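Local coordinates for uncharacterized protein (Nostoc punctiforme, PDB 2R3S) that is an uncharacterised protein that probably works as an O-methyltransferase, moving a methyl group from S-adenosylmethionine to an oxygen of a substrate not yet identified, at residues Thr114-Lys119 against Val290-Thr295; Glu127-Leu130 against Val136-Gln139; Asn240-Phe245 against Ala304-Met309; Phe272-Asp277 against Pro282-Phe287. One frame throughout, in Å; residues are numbered along the deposited sequence.

Contact 1: Thr114-Lys119 against Val290-Thr295; sequences TAAVLK and VMLATT
The flat groups between Ala-116 and Leu-292 are peptides, since no aromatic ring enters: the Ala-116 carbonyl meets Leu-292 CD1 at its oxygen, 3.5 Å away, and CD1 lies farther from the carbonyl carbon. The arrangement is helix-helix packing in the O-methyltransferase domain, joining helix 113-119 to the C-terminal end of helix 282-294, with CA of Ala-116 6.1 Å from CA of Ala-293. Ala-116 CB stands 3.9 Å from Leu-292 O, and its small size is consistent with this close approach. CG of Leu-292, anti to the backbone N (chi1 176°), points the side chain at helix 113-119, where CD1 meets Ala-116 O and CD2 meets Val-117. No hydrogen bond spans the segments. At the helix end, the carbonyl of Met-291 (a selenomethionine) has donors on both faces, Thr-295 OG1 on one and Thr-295 N on the other. The helix 113-119 is also part of the dimer interface, where Thr-114 OG1 bonds Glu-28 of the second subunit and Val-117 packs on Leu-29 of that subunit. Inside the monomer, the branch of Val-117 that meets Leu-292 is CG2, 3.9 Å from CD2.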
loop_
_atom_site.group_PDB
_atom_site.type_symbol
_atom_site.label_atom_id
_atom_site.label_comp_id
_atom_site.label_asym_id
_atom_site.label_seq_id
_atom_site.Cartn_x
_atom_site.Cartn_y
_atom_site.Cartn_z
ATOM N N THR A 114 5.547 4.588 -12.941
ATOM C CA THR A 114 5.235 4.893 -14.334
ATOM C C THR A 114 6.505 5.124 -15.130
ATOM O O THR A 114 6.636 4.606 -16.233
ATOM C CB THR A 114 4.323 6.103 -14.498
ATOM O OG1 THR A 114 3.125 5.911 -13.721
ATOM C CG2 THR A 114 3.953 6.280 -15.975
ATOM N N ALA A 115 7.435 5.887 -14.551
ATOM C CA ALA A 115 8.743 6.167 -15.126
ATOM C C ALA A 115 9.523 4.890 -15.384
ATOM O O ALA A 115 10.111 4.737 -16.452
ATOM C CB ALA A 115 9.551 7.095 -14.205
ATOM N N ALA A 116 9.555 3.995 -14.399
ATOM C CA ALA A 116 10.221 2.700 -14.561
ATOM C C ALA A 116 9.606 1.827 -15.643
ATOM O O ALA A 116 10.318 1.139 -16.378
ATOM C CB ALA A 116 10.257 1.923 -13.212
ATOM N N VAL A 117 8.290 1.802 -15.729
ATOM C CA VAL A 117 7.618 1.011 -16.778
ATOM C C VAL A 117 7.942 1.596 -18.144
ATOM O O VAL A 117 8.244 0.874 -19.098
ATOM C CB VAL A 117 6.070 0.949 -16.566
ATOM C CG1 VAL A 117 5.407 0.262 -17.746
ATOM C CG2 VAL A 117 5.734 0.262 -15.234
ATOM N N LEU A 118 7.943 2.917 -18.230
ATOM C CA LEU A 118 8.256 3.596 -19.485
ATOM C C LEU A 118 9.647 3.256 -20.001
ATOM O O LEU A 118 9.813 2.953 -21.176
ATOM C CB LEU A 118 8.129 5.118 -19.325
ATOM C CG LEU A 118 6.737 5.691 -19.534
ATOM C CD1 LEU A 118 6.742 7.194 -19.184
ATOM C CD2 LEU A 118 6.237 5.477 -20.991
ATOM N N LYS A 119 10.632 3.276 -19.108
ATOM C CA LYS A 119 12.021 3.143 -19.505
ATOM C C LYS A 119 12.579 1.723 -19.430
ATOM O O LYS A 119 13.624 1.447 -20.028
ATOM C CB LYS A 119 12.897 4.142 -18.724
ATOM C CG LYS A 119 13.204 3.817 -17.265
ATOM C CD LYS A 119 14.134 4.901 -16.648
ATOM C CE LYS A 119 15.625 4.652 -16.959
ATOM N NZ LYS A 119 16.568 5.587 -16.267
ATOM N N VAL A 290 9.514 -5.365 -7.735
ATOM C CA VAL A 290 10.570 -4.827 -6.910
ATOM C C VAL A 290 11.855 -4.596 -7.731
ATOM O O VAL A 290 12.473 -3.521 -7.652
ATOM C CB VAL A 290 10.822 -5.713 -5.668
ATOM C CG1 VAL A 290 11.935 -5.163 -4.831
ATOM C CG2 VAL A 290 9.539 -5.806 -4.832
HETATM N N MSE A 291 12.210 -5.577 -8.561
HETATM C CA MSE A 291 13.374 -5.467 -9.421
HETATM C C MSE A 291 13.210 -4.386 -10.463
HETATM O O MSE A 291 14.160 -3.682 -10.768
HETATM C CB MSE A 291 13.719 -6.806 -10.063
HETATM C CG MSE A 291 14.137 -7.871 -9.051
HETATM SE SE MSE A 291 15.813 -7.377 -8.138
HETATM C CE MSE A 291 15.117 -6.309 -6.620
ATOM N N LEU A 292 12.016 -4.204 -10.988
ATOM C CA LEU A 292 11.783 -3.102 -11.924
ATOM C C LEU A 292 11.985 -1.753 -11.251
ATOM O O LEU A 292 12.579 -0.827 -11.839
ATOM C CB LEU A 292 10.380 -3.173 -12.542
ATOM C CG LEU A 292 9.924 -2.038 -13.469
ATOM C CD1 LEU A 292 10.672 -2.002 -14.814
ATOM C CD2 LEU A 292 8.434 -2.121 -13.701
ATOM N N ALA A 293 11.438 -1.614 -10.044
ATOM C CA ALA A 293 11.468 -0.329 -9.362
ATOM C C ALA A 293 12.874 0.082 -8.916
ATOM O O ALA A 293 13.176 1.264 -8.874
ATOM C CB ALA A 293 10.497 -0.298 -8.164
ATOM N N THR A 294 13.730 -0.886 -8.602
ATOM C CA THR A 294 14.947 -0.593 -7.856
ATOM C C THR A 294 16.275 -0.892 -8.563
ATOM O O THR A 294 17.309 -0.469 -8.076
ATOM C CB THR A 294 14.975 -1.347 -6.513
ATOM O OG1 THR A 294 15.031 -2.759 -6.744
ATOM C CG2 THR A 294 13.793 -0.971 -5.605
ATOM N N THR A 295 16.245 -1.661 -9.646
ATOM C CA THR A 295 17.431 -2.087 -10.376
ATOM C C THR A 295 17.208 -1.773 -11.876
ATOM O O THR A 295 16.045 -1.618 -12.321
ATOM C CB THR A 295 17.739 -3.591 -10.210
ATOM O OG1 THR A 295 16.812 -4.368 -10.971
ATOM C CG2 THR A 295 17.711 -4.053 -8.744
#

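Contact 2: Glu127-Leu130 against Val136-Gln139; sequences EGTL and VWVQ
Trp-137 reaches back along the chain to Thr-129, and its indole can be followed outward atom by atom. CB leaves the first turn of helix 136-143 on the side of Thr-129, and chi1 of -57° sets CG beside the backbone N, turning the ring system toward the 127-130 turn. CD1 passes 3.8 Å from Thr-129 O on its way to the polar atom. NE1 then donates to that same Thr-129 O over 2.9 Å with an N-H...O angle of 166°, a nearly straight bond. The oxygen lies only 8° from the indole plane, so the bond helps define the rotation of the indole. Next comes CE2, 3.8 Å from Thr-129 O; beyond it CZ2 sits 3.7 Å from Thr-129 CB, and the threonine side chain runs across the indole at about a right angle. At the far rim CH2 continues toward the ring of His-244. One indole face is covered by Val-136 CG1, 3.6 Å above the plane and displaced toward the rim; that methyl also meets Thr-129 CG2 at 4.0 Å. Thr-129 is itself held to Thr-294 by its hydroxyl and its backbone. The whole is a short chain reversal closed by an indole-to-backbone hydrogen bond, leading into helix 136-143. Its tryptophan lies about 4 Å from a bound 1,2-ethanediol, probably from the crystallisation liquor, which may mark a pocket; the place is consistent with the cofactor region of class I methyltransferases.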
loop_
_atom_site.group_PDB
_atom_site.type_symbol
_atom_site.label_atom_id
_atom_site.label_comp_id
_atom_site.label_asym_id
_atom_site.label_seq_id
_atom_site.Cartn_x
_atom_site.Cartn_y
_atom_site.Cartn_z
ATOM N N GLU A 127 22.194 3.610 -10.911
ATOM C CA GLU A 127 21.846 2.249 -11.130
ATOM C C GLU A 127 21.012 1.776 -9.969
ATOM O O GLU A 127 21.148 0.638 -9.555
ATOM C CB GLU A 127 23.125 1.463 -11.192
ATOM C CG GLU A 127 24.046 1.907 -12.307
ATOM C CD GLU A 127 25.260 1.013 -12.375
ATOM O OE1 GLU A 127 26.088 1.042 -11.417
ATOM O OE2 GLU A 127 25.347 0.258 -13.369
ATOM N N GLY A 128 20.172 2.671 -9.451
ATOM C CA GLY A 128 19.359 2.415 -8.286
ATOM C C GLY A 128 20.199 1.876 -7.141
ATOM O O GLY A 128 21.211 2.452 -6.766
ATOM N N THR A 129 19.795 0.723 -6.632
ATOM C CA THR A 129 20.427 0.121 -5.473
ATOM C C THR A 129 21.716 -0.592 -5.821
ATOM O O THR A 129 22.393 -1.095 -4.931
ATOM C CB THR A 129 19.478 -0.911 -4.808
ATOM O OG1 THR A 129 19.110 -1.904 -5.780
ATOM C CG2 THR A 129 18.254 -0.234 -4.220
ATOM N N LEU A 130 22.063 -0.639 -7.109
ATOM C CA LEU A 130 23.272 -1.326 -7.570
ATOM C C LEU A 130 24.509 -0.414 -7.642
ATOM O O LEU A 130 25.577 -0.876 -8.023
ATOM C CB LEU A 130 23.002 -2.014 -8.921
ATOM C CG LEU A 130 21.789 -2.981 -8.916
ATOM C CD1 LEU A 130 21.859 -3.967 -10.057
ATOM C CD2 LEU A 130 21.619 -3.754 -7.560
ATOM N N VAL A 136 21.966 0.984 1.497
ATOM C CA VAL A 136 20.763 0.193 1.711
ATOM C C VAL A 136 21.111 -1.278 2.045
ATOM O O VAL A 136 20.321 -1.958 2.686
ATOM C CB VAL A 136 19.745 0.333 0.538
ATOM C CG1 VAL A 136 20.116 -0.555 -0.680
ATOM C CG2 VAL A 136 18.328 0.076 1.043
ATOM N N TRP A 137 22.306 -1.725 1.674
ATOM C CA TRP A 137 22.731 -3.110 1.903
ATOM C C TRP A 137 23.289 -3.327 3.292
ATOM O O TRP A 137 23.224 -4.447 3.807
ATOM C CB TRP A 137 23.653 -3.607 0.770
ATOM C CG TRP A 137 22.930 -3.476 -0.544
ATOM C CD1 TRP A 137 23.312 -2.718 -1.620
ATOM C CD2 TRP A 137 21.650 -4.055 -0.902
ATOM N NE1 TRP A 137 22.362 -2.786 -2.608
ATOM C CE2 TRP A 137 21.328 -3.584 -2.194
ATOM C CE3 TRP A 137 20.752 -4.925 -0.257
ATOM C CZ2 TRP A 137 20.151 -3.952 -2.853
ATOM C CZ3 TRP A 137 19.574 -5.286 -0.918
ATOM C CH2 TRP A 137 19.286 -4.797 -2.190
ATOM N N VAL A 138 23.739 -2.247 3.943
ATOM C CA VAL A 138 24.025 -2.287 5.376
ATOM C C VAL A 138 22.710 -2.411 6.136
ATOM O O VAL A 138 22.613 -3.231 7.048
ATOM C CB VAL A 138 24.863 -1.070 5.835
ATOM C CG1 VAL A 138 25.181 -1.111 7.370
ATOM C CG2 VAL A 138 26.137 -1.000 5.016
ATOM N N GLN A 139 21.699 -1.632 5.747
ATOM C CA GLN A 139 20.378 -1.761 6.359
ATOM C C GLN A 139 19.792 -3.151 6.135
ATOM O O GLN A 139 19.251 -3.737 7.072
ATOM C CB GLN A 139 19.396 -0.684 5.874
ATOM C CG GLN A 139 19.616 0.680 6.492
ATOM C CD GLN A 139 19.720 0.619 8.006
ATOM O OE1 GLN A 139 18.773 0.223 8.685
ATOM N NE2 GLN A 139 20.897 0.973 8.535
#

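Contact 3: Asn240-Phe245 against Ala304-Met309; sequences NFLHHF and AEYESM. With EDO (1,2-ethanediol), chain E.
Leu-242 and Tyr-306 form the tight part of this contact. Leu-242 CD1 lies 3.9 Å from Tyr-306 CE1, and Leu-242 CB is 3.8 Å from the phenol OH, so the leucine lies against the outer end of the ring and approaches it obliquely. Chi1 of -81° at Tyr-306 carries the phenol off helix 303-312 toward the 3-10 turn 242-244, bridging a gap of 9.4 Å between CA of Leu-242 and CA of Tyr-306. The OH ends 3.8 Å from His-243 N, a distance too long for a hydrogen bond. On the other side of the turn the residues are more open and the interactions weaker. Asn-240 and Phe-241 are partly exposed, and a molecule of 1,2-ethanediol touches Asn-240 O through its O2 by a weak hydrogen bond of 3.3 Å. The diol also bonds Ser-173 O and Pro-239 O, and its O2 lies near the edge of the His-244 ring. Between these extremes, within the turn, His-243 CD2 lies 3.4 Å above the centre of the His-244 ring. His-244 ND1 donates to Phe-241 O at 3.0 Å, at 141°, while His-243 ND1 is bonded to Asp-271 OD1. The chemistry therefore divides: the union with helix 303-312 is van der Waals packing alone, whereas the hydrogen bonds of the two imidazoles are made within the turn and to Asp-271, and none of these bonds involves Tyr-306.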
loop_
_atom_site.group_PDB
_atom_site.type_symbol
_atom_site.label_atom_id
_atom_site.label_comp_id
_atom_site.label_asym_id
_atom_site.label_seq_id
_atom_site.Cartn_x
_atom_site.Cartn_y
_atom_site.Cartn_z
ATOM N N ASN A 240 20.213 -14.403 -2.611
ATOM C CA ASN A 240 19.549 -13.151 -3.000
ATOM C C ASN A 240 20.460 -12.145 -3.738
ATOM O O ASN A 240 20.418 -10.914 -3.479
ATOM C CB ASN A 240 18.854 -12.483 -1.786
ATOM C CG ASN A 240 17.590 -13.205 -1.353
ATOM O OD1 ASN A 240 16.662 -13.382 -2.144
ATOM N ND2 ASN A 240 17.541 -13.611 -0.082
ATOM N N PHE A 241 21.240 -12.664 -4.691
ATOM C CA PHE A 241 22.130 -11.830 -5.501
ATOM C C PHE A 241 21.736 -11.753 -6.949
ATOM O O PHE A 241 21.699 -10.680 -7.522
ATOM C CB PHE A 241 23.573 -12.354 -5.434
ATOM C CG PHE A 241 24.618 -11.329 -5.871
ATOM C CD1 PHE A 241 24.602 -10.027 -5.368
ATOM C CD2 PHE A 241 25.624 -11.672 -6.761
ATOM C CE1 PHE A 241 25.553 -9.094 -5.756
ATOM C CE2 PHE A 241 26.584 -10.728 -7.146
ATOM C CZ PHE A 241 26.536 -9.449 -6.643
ATOM N N LEU A 242 21.460 -12.888 -7.566
ATOM C CA LEU A 242 21.403 -12.917 -9.033
ATOM C C LEU A 242 20.253 -12.117 -9.605
ATOM O O LEU A 242 20.384 -11.563 -10.682
ATOM C CB LEU A 242 21.361 -14.356 -9.571
ATOM C CG LEU A 242 22.658 -15.180 -9.504
ATOM C CD1 LEU A 242 22.358 -16.511 -10.186
ATOM C CD2 LEU A 242 23.873 -14.458 -10.159
ATOM N N HIS A 243 19.135 -12.042 -8.878
ATOM C CA HIS A 243 17.953 -11.273 -9.326
ATOM C C HIS A 243 18.143 -9.792 -9.649
ATOM O O HIS A 243 17.307 -9.197 -10.342
ATOM C CB HIS A 243 16.776 -11.424 -8.333
ATOM C CG HIS A 243 17.073 -11.060 -6.902
ATOM N ND1 HIS A 243 16.790 -11.916 -5.857
ATOM C CD2 HIS A 243 17.550 -9.922 -6.338
ATOM C CE1 HIS A 243 17.085 -11.324 -4.711
ATOM N NE2 HIS A 243 17.554 -10.114 -4.977
ATOM N N HIS A 244 19.221 -9.189 -9.151
ATOM C CA HIS A 244 19.569 -7.777 -9.444
ATOM C C HIS A 244 20.107 -7.483 -10.848
ATOM O O HIS A 244 20.105 -6.337 -11.284
ATOM C CB HIS A 244 20.626 -7.308 -8.447
ATOM C CG HIS A 244 20.152 -7.312 -7.032
ATOM N ND1 HIS A 244 20.622 -8.207 -6.099
ATOM C CD2 HIS A 244 19.218 -6.555 -6.399
ATOM C CE1 HIS A 244 20.009 -7.988 -4.945
ATOM N NE2 HIS A 244 19.148 -6.998 -5.102
ATOM N N PHE A 245 20.576 -8.499 -11.564
ATOM C CA PHE A 245 21.338 -8.247 -12.797
ATOM C C PHE A 245 20.661 -8.832 -14.028
ATOM O O PHE A 245 19.887 -9.770 -13.894
ATOM C CB PHE A 245 22.738 -8.834 -12.608
ATOM C CG PHE A 245 23.375 -8.433 -11.301
ATOM C CD1 PHE A 245 23.883 -7.162 -11.123
ATOM C CD2 PHE A 245 23.427 -9.317 -10.242
ATOM C CE1 PHE A 245 24.467 -6.792 -9.906
ATOM C CE2 PHE A 245 23.980 -8.958 -9.038
ATOM C CZ PHE A 245 24.508 -7.691 -8.866
ATOM N N ALA A 304 13.749 -22.529 -15.312
ATOM C CA ALA A 304 14.125 -22.604 -16.709
ATOM C C ALA A 304 15.101 -21.488 -17.121
ATOM O O ALA A 304 16.029 -21.739 -17.879
ATOM C CB ALA A 304 12.867 -22.554 -17.593
ATOM N N GLU A 305 14.890 -20.256 -16.648
ATOM C CA GLU A 305 15.794 -19.165 -16.997
ATOM C C GLU A 305 17.158 -19.349 -16.345
ATOM O O GLU A 305 18.179 -19.138 -16.988
ATOM C CB GLU A 305 15.216 -17.820 -16.617
ATOM C CG GLU A 305 14.194 -17.312 -17.607
ATOM C CD GLU A 305 13.470 -16.066 -17.121
ATOM O OE1 GLU A 305 13.159 -15.967 -15.920
ATOM O OE2 GLU A 305 13.192 -15.179 -17.936
ATOM N N TYR A 306 17.168 -19.765 -15.084
ATOM C CA TYR A 306 18.418 -20.005 -14.364
ATOM C C TYR A 306 19.177 -21.247 -14.860
ATOM O O TYR A 306 20.397 -21.252 -14.892
ATOM C CB TYR A 306 18.163 -20.167 -12.860
ATOM C CG TYR A 306 18.007 -18.871 -12.071
ATOM C CD1 TYR A 306 18.842 -17.793 -12.301
ATOM C CD2 TYR A 306 17.063 -18.761 -11.054
ATOM C CE1 TYR A 306 18.723 -16.624 -11.579
ATOM C CE2 TYR A 306 16.936 -17.584 -10.320
ATOM C CZ TYR A 306 17.785 -16.525 -10.587
ATOM O OH TYR A 306 17.693 -15.358 -9.894
ATOM N N GLU A 307 18.443 -22.305 -15.181
ATOM C CA GLU A 307 19.000 -23.529 -15.766
ATOM C C GLU A 307 19.767 -23.186 -17.034
ATOM O O GLU A 307 20.877 -23.676 -17.253
ATOM C CB GLU A 307 17.863 -24.510 -16.066
ATOM C CG GLU A 307 18.256 -25.862 -16.652
ATOM C CD GLU A 307 17.071 -26.813 -16.700
ATOM O OE1 GLU A 307 15.997 -26.411 -17.231
ATOM O OE2 GLU A 307 17.210 -27.948 -16.191
ATOM N N SER A 308 19.192 -22.309 -17.843
ATOM C CA SER A 308 19.846 -21.839 -19.064
ATOM C C SER A 308 21.100 -20.975 -18.830
ATOM O O SER A 308 21.993 -20.936 -19.671
ATOM C CB SER A 308 18.849 -21.063 -19.905
ATOM O OG SER A 308 19.502 -20.377 -20.944
HETATM N N MSE A 309 21.145 -20.245 -17.716
HETATM C CA MSE A 309 22.305 -19.421 -17.403
HETATM C C MSE A 309 23.452 -20.308 -16.967
HETATM O O MSE A 309 24.587 -20.132 -17.398
HETATM C CB MSE A 309 21.966 -18.419 -16.308
HETATM C CG MSE A 309 21.009 -17.356 -16.764
HETATM SE SE MSE A 309 20.645 -16.074 -15.332
HETATM C CE MSE A 309 18.656 -16.124 -15.376
HETATM C C1 EDO E . 22.034 -11.199 0.060
HETATM O O1 EDO E . 23.162 -11.544 -0.826
HETATM C C2 EDO E . 21.711 -9.705 0.232
HETATM O O2 EDO E . 20.823 -9.118 -0.736
#

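Contact 4: Phe272-Asp277 against Pro282-Phe287; sequences FIPNSD and PDAAAF
From Phe-272 to Pro-274 the chain runs extended beside the opening turn of helix 282-294. The backbones come close twice: CA of Phe-272 is 4.8 Å from CA of Ala-284, and CA of Pro-274 is 4.9 Å from CA of Ala-285. The small alanine side chains are consistent with such nearness. Ala-284 CB sits 4.0 Å from Pro-274 N, and the methyl of Ala-285 meets Pro-274 CB, also at 4.0 Å. The aromatic half lies one turn farther along the helix. Phe-272 and Phe-287 make an offset stack, with centroids 4.3 Å apart and planes inclined at 26°; Phe-272 CD2 stands 3.5 Å above the middle of the Phe-287 ring. Phe-287 CG is anti to its nitrogen (chi1 -164°), which turns the ring so that one face lies against Phe-272. Phe-272 CD1 meanwhile rests 3.8 Å from Ala-284 CA. No hydrogen bond crosses between the segments, so the reversal is closed by apolar packing. It is the connection from strand 265-271 of the Rossmann-like sheet into helix 282-294. Ile-273 turns the other way, onto Ile-331 of the adjacent strand 329-334, and Phe-287 meets the His-243 ring edge-to-face, while Pro-282 and Ala-285 lie on Ile-65 of the second subunit.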
loop_
_atom_site.group_PDB
_atom_site.type_symbol
_atom_site.label_atom_id
_atom_site.label_comp_id
_atom_site.label_asym_id
_atom_site.label_seq_id
_atom_site.Cartn_x
_atom_site.Cartn_y
_atom_site.Cartn_z
ATOM N N PHE A 272 14.253 -15.844 -5.135
ATOM C CA PHE A 272 12.833 -15.905 -5.455
ATOM C C PHE A 272 12.710 -16.496 -6.846
ATOM O O PHE A 272 13.104 -15.849 -7.826
ATOM C CB PHE A 272 12.209 -14.501 -5.489
ATOM C CG PHE A 272 12.090 -13.862 -4.153
ATOM C CD1 PHE A 272 11.114 -14.265 -3.269
ATOM C CD2 PHE A 272 12.958 -12.859 -3.770
ATOM C CE1 PHE A 272 11.003 -13.670 -2.017
ATOM C CE2 PHE A 272 12.852 -12.274 -2.526
ATOM C CZ PHE A 272 11.868 -12.687 -1.649
ATOM N N ILE A 273 12.198 -17.719 -6.934
ATOM C CA ILE A 273 12.101 -18.394 -8.228
ATOM C C ILE A 273 10.630 -18.674 -8.516
ATOM O O ILE A 273 10.074 -19.659 -8.050
ATOM C CB ILE A 273 12.948 -19.700 -8.286
ATOM C CG1 ILE A 273 14.386 -19.434 -7.802
ATOM C CG2 ILE A 273 12.981 -20.223 -9.714
ATOM C CD1 ILE A 273 15.204 -20.707 -7.520
ATOM N N PRO A 274 9.976 -17.765 -9.226
ATOM C CA PRO A 274 8.601 -18.016 -9.623
ATOM C C PRO A 274 8.434 -19.203 -10.565
ATOM O O PRO A 274 9.365 -19.536 -11.331
ATOM C CB PRO A 274 8.204 -16.736 -10.350
ATOM C CG PRO A 274 9.453 -16.048 -10.654
ATOM C CD PRO A 274 10.442 -16.444 -9.647
ATOM N N ASN A 275 7.239 -19.804 -10.523
ATOM C CA ASN A 275 6.834 -20.779 -11.543
ATOM C C ASN A 275 6.856 -20.140 -12.911
ATOM O O ASN A 275 6.891 -18.911 -13.036
ATOM C CB ASN A 275 5.452 -21.355 -11.239
ATOM C CG ASN A 275 5.410 -22.082 -9.914
ATOM O OD1 ASN A 275 6.384 -22.722 -9.528
ATOM N ND2 ASN A 275 4.318 -21.926 -9.172
ATOM N N SER A 276 6.835 -20.979 -13.941
ATOM C CA SER A 276 6.895 -20.517 -15.329
ATOM C C SER A 276 5.769 -19.568 -15.736
ATOM O O SER A 276 5.898 -18.834 -16.717
ATOM C CB SER A 276 6.899 -21.743 -16.255
ATOM O OG SER A 276 5.708 -22.513 -16.100
ATOM N N ASP A 277 4.658 -19.588 -14.999
ATOM C CA ASP A 277 3.524 -18.665 -15.246
ATOM C C ASP A 277 3.878 -17.205 -14.925
ATOM O O ASP A 277 3.235 -16.275 -15.423
ATOM C CB ASP A 277 2.218 -19.126 -14.531
ATOM C CG ASP A 277 2.358 -19.246 -13.028
ATOM O OD1 ASP A 277 3.377 -18.827 -12.460
ATOM O OD2 ASP A 277 1.433 -19.773 -12.381
ATOM N N PRO A 282 2.645 -16.344 -5.428
ATOM C CA PRO A 282 2.457 -14.910 -5.516
ATOM C C PRO A 282 3.620 -14.049 -5.003
ATOM O O PRO A 282 3.954 -13.080 -5.655
ATOM C CB PRO A 282 1.197 -14.690 -4.692
ATOM C CG PRO A 282 0.461 -15.919 -4.830
ATOM C CD PRO A 282 1.488 -16.997 -4.796
ATOM N N ASP A 283 4.170 -14.370 -3.832
ATOM C CA ASP A 283 5.266 -13.580 -3.254
ATOM C C ASP A 283 6.529 -13.658 -4.110
ATOM O O ASP A 283 7.114 -12.634 -4.446
ATOM C CB ASP A 283 5.563 -13.971 -1.798
ATOM C CG ASP A 283 5.837 -15.455 -1.605
ATOM O OD1 ASP A 283 6.027 -16.200 -2.595
ATOM O OD2 ASP A 283 5.850 -15.878 -0.435
ATOM N N ALA A 284 6.938 -14.861 -4.520
ATOM C CA ALA A 284 8.082 -14.996 -5.444
ATOM C C ALA A 284 7.868 -14.205 -6.725
ATOM O O ALA A 284 8.760 -13.489 -7.166
ATOM C CB ALA A 284 8.382 -16.480 -5.781
ATOM N N ALA A 285 6.686 -14.332 -7.328
ATOM C CA ALA A 285 6.427 -13.736 -8.617
ATOM C C ALA A 285 6.272 -12.213 -8.549
ATOM O O ALA A 285 6.622 -11.517 -9.511
ATOM C CB ALA A 285 5.207 -14.381 -9.260
ATOM N N ALA A 286 5.740 -11.700 -7.430
ATOM C CA ALA A 286 5.571 -10.260 -7.228
ATOM C C ALA A 286 6.936 -9.532 -7.099
ATOM O O ALA A 286 7.023 -8.327 -7.281
ATOM C CB ALA A 286 4.702 -9.992 -6.007
ATOM N N PHE A 287 8.003 -10.268 -6.804
ATOM C CA PHE A 287 9.325 -9.660 -6.619
ATOM C C PHE A 287 9.840 -8.998 -7.930
ATOM O O PHE A 287 10.630 -8.070 -7.891
ATOM C CB PHE A 287 10.294 -10.706 -6.063
ATOM C CG PHE A 287 11.557 -10.116 -5.481
ATOM C CD1 PHE A 287 11.535 -9.458 -4.277
ATOM C CD2 PHE A 287 12.759 -10.195 -6.173
ATOM C CE1 PHE A 287 12.694 -8.895 -3.770
ATOM C CE2 PHE A 287 13.896 -9.624 -5.682
ATOM C CZ PHE A 287 13.869 -8.999 -4.467
#

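In the fold
Helix 282-294 ties the set together: contact 4 uses its first turns, contact 1 its last, with centres 17 Å apart. Contact 1 adjoins contact 2 where Thr-295 CG2 packs 4.1 Å from Leu-130 CD2. Contact 3 is the hub, touching all the others: Thr-295 CG2 lies 3.7 Å from His-244 CD2, Leu-130 CD1 3.8 Å from Phe-245 CE1, and Tyr-306 CE2 4.0 Å from Ile-273 CG1. Contacts 2 and 4 do not touch, their nearest atoms being about 7 Å apart. Trp-137 and the 240-245 turn flank the diol, beside strand ends where related methyltransferases bind S-adenosylmethionine, consistent with a cofactor or substrate pocket here.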